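Local coordinates for bifunctional purine biosynthetic protein ADE5,7 (Cryptococcus neoformans var. grubii serotype A, PDB 7LVO), which catalyses the second and fifth steps of de novo purine biosynthesis, this chain being the N-terminal half with glycinamide ribonucleotide synthetase function, at residues Met398-Thr403 and Ser450-Gln455. Numbering follows the deposited sequence.
Sequences MTLNPT and SQISFQ
Thr399 and Ser453 form the hydrogen-bonded pair of a short antiparallel ribbon. Thr399 N reaches Ser453 O at 2.8 Å, and Ser453 N returns a more bent bond (N-H...O 150°) to Thr399 O. That same Thr399 oxygen also receives a CA-H...O contact from Ile452 CA at 3.3 Å. Beyond the non-hydrogen-bonded pair Leu400–Ile452, Asn401 N bonds Gln451 O at 2.9 Å, continuing the ladder into the loop. Within the C domain of the synthetase, this two-stranded antiparallel sheet joins the segment entering strand 407-411 to the one leaving helix 438-449. Its apolar side, with Met398, Leu400, Ile452 and Phe454, packs on strands 407-411 and 427-435. Branched Ile452 suits this buried place: its CG2, anti to the backbone N, meets Leu400 CD2 at 3.7 Å, while the residue also touches Val409, Val431 and Leu383. Met398 and Phe454 run side by side, Met398 CG against Phe454 CB at 3.9 Å. The flexible, polarisable thioether sets Met398 SD obliquely 5.4 Å from the Phe454 ring centroid, a Met-aromatic contact. Small, polar Thr399 and Ser453 suit the exposed opposite face. With CG anti to its carbonyl carbon, Gln451 lays that CG against Pro402 O at 3.3 Å; its amide plane is turned 71° from that of Asn401.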
loop_
_atom_site.group_PDB
_atom_site.type_symbol
_atom_site.label_atom_id
_atom_site.label_comp_id
_atom_site.label_asym_id
_atom_site.label_seq_id
_atom_site.Cartn_x
_atom_site.Cartn_y
_atom_site.Cartn_z
ATOM N N MET A 398 -22.631 9.074 10.072
ATOM C CA MET A 398 -21.825 8.214 10.924
ATOM C C MET A 398 -21.878 8.694 12.365
ATOM O O MET A 398 -21.785 9.893 12.633
ATOM C CB MET A 398 -20.372 8.177 10.437
ATOM C CG MET A 398 -20.210 7.614 9.038
ATOM S SD MET A 398 -18.557 7.817 8.381
ATOM C CE MET A 398 -17.594 6.948 9.614
ATOM N N THR A 399 -22.031 7.748 13.285
ATOM C CA THR A 399 -21.968 8.009 14.717
ATOM C C THR A 399 -20.583 7.608 15.210
ATOM O O THR A 399 -20.212 6.430 15.137
ATOM C CB THR A 399 -23.048 7.234 15.466
ATOM O OG1 THR A 399 -24.333 7.545 14.911
ATOM C CG2 THR A 399 -23.041 7.593 16.949
ATOM N N LEU A 400 -19.821 8.585 15.702
ATOM C CA LEU A 400 -18.453 8.370 16.169
ATOM C C LEU A 400 -18.371 8.831 17.621
ATOM O O LEU A 400 -18.230 10.026 17.897
ATOM C CB LEU A 400 -17.454 9.115 15.286
ATOM C CG LEU A 400 -17.500 8.785 13.793
ATOM C CD1 LEU A 400 -16.738 9.826 12.989
ATOM C CD2 LEU A 400 -16.943 7.398 13.537
ATOM N N ASN A 401 -18.464 7.892 18.536
ATOM C CA ASN A 401 -18.370 8.167 19.964
ATOM C C ASN A 401 -16.932 8.011 20.427
ATOM O O ASN A 401 -16.078 7.507 19.696
ATOM C CB ASN A 401 -19.305 7.229 20.719
ATOM C CG ASN A 401 -20.761 7.428 20.330
ATOM O OD1 ASN A 401 -21.256 8.556 20.312
ATOM N ND2 ASN A 401 -21.452 6.341 20.013
ATOM N N PRO A 402 -16.617 8.452 21.646
ATOM C CA PRO A 402 -15.228 8.341 22.124
ATOM C C PRO A 402 -14.766 6.894 22.118
ATOM O O PRO A 402 -15.441 6.007 22.642
ATOM C CB PRO A 402 -15.289 8.919 23.544
ATOM C CG PRO A 402 -16.485 9.819 23.529
ATOM C CD PRO A 402 -17.478 9.155 22.609
ATOM N N THR A 403 -13.606 6.659 21.516
ATOM C CA THR A 403 -13.054 5.313 21.458
ATOM C C THR A 403 -12.220 5.027 22.695
ATOM O O THR A 403 -11.744 5.948 23.359
ATOM C CB THR A 403 -12.201 5.146 20.202
ATOM O OG1 THR A 403 -11.086 6.043 20.245
ATOM C CG2 THR A 403 -13.028 5.430 18.958
ATOM N N SER A 450 -17.431 -0.802 18.896
ATOM C CA SER A 450 -18.728 -0.587 19.520
ATOM C C SER A 450 -19.102 0.885 19.605
ATOM O O SER A 450 -20.277 1.200 19.835
ATOM C CB SER A 450 -18.734 -1.195 20.922
ATOM O OG SER A 450 -18.288 -2.543 20.895
ATOM N N GLN A 451 -18.141 1.787 19.429
ATOM C CA GLN A 451 -18.382 3.220 19.499
ATOM C C GLN A 451 -18.546 3.851 18.120
ATOM O O GLN A 451 -18.530 5.081 18.004
ATOM C CB GLN A 451 -17.237 3.904 20.247
ATOM C CG GLN A 451 -16.925 3.283 21.603
ATOM C CD GLN A 451 -18.108 3.301 22.539
ATOM O OE1 GLN A 451 -19.066 4.044 22.334
ATOM N NE2 GLN A 451 -18.051 2.474 23.581
ATOM N N ILE A 452 -18.683 3.040 17.075
ATOM C CA ILE A 452 -18.859 3.525 15.711
ATOM C C ILE A 452 -20.079 2.827 15.127
ATOM O O ILE A 452 -20.243 1.610 15.285
ATOM C CB ILE A 452 -17.614 3.265 14.837
ATOM C CG1 ILE A 452 -16.375 3.873 15.485
ATOM C CG2 ILE A 452 -17.821 3.830 13.431
ATOM C CD1 ILE A 452 -15.080 3.533 14.783
ATOM N N SER A 453 -20.933 3.591 14.449
ATOM C CA SER A 453 -22.152 3.032 13.886
ATOM C C SER A 453 -22.577 3.834 12.666
ATOM O O SER A 453 -22.652 5.064 12.723
ATOM C CB SER A 453 -23.277 3.017 14.931
ATOM O OG SER A 453 -24.457 2.437 14.405
ATOM N N PHE A 454 -22.846 3.131 11.569
ATOM C CA PHE A 454 -23.483 3.727 10.403
ATOM C C PHE A 454 -24.247 2.632 9.669
ATOM O O PHE A 454 -23.854 1.460 9.689
ATOM C CB PHE A 454 -22.477 4.421 9.478
ATOM C CG PHE A 454 -21.388 3.530 8.965
ATOM C CD1 PHE A 454 -21.550 2.829 7.783
ATOM C CD2 PHE A 454 -20.194 3.404 9.657
ATOM C CE1 PHE A 454 -20.544 2.010 7.301
ATOM C CE2 PHE A 454 -19.185 2.585 9.182
ATOM C CZ PHE A 454 -19.353 1.892 8.004
ATOM N N GLN A 455 -25.345 3.027 9.026
ATOM C CA GLN A 455 -26.238 2.075 8.384
ATOM C C GLN A 455 -25.473 1.186 7.415
ATOM O O GLN A 455 -24.752 1.670 6.538
ATOM C CB GLN A 455 -27.356 2.822 7.653
ATOM C CG GLN A 455 -28.424 1.921 7.052
ATOM C CD GLN A 455 -29.226 1.180 8.106
ATOM O OE1 GLN A 455 -29.487 1.706 9.190
ATOM N NE2 GLN A 455 -29.611 -0.049 7.797
#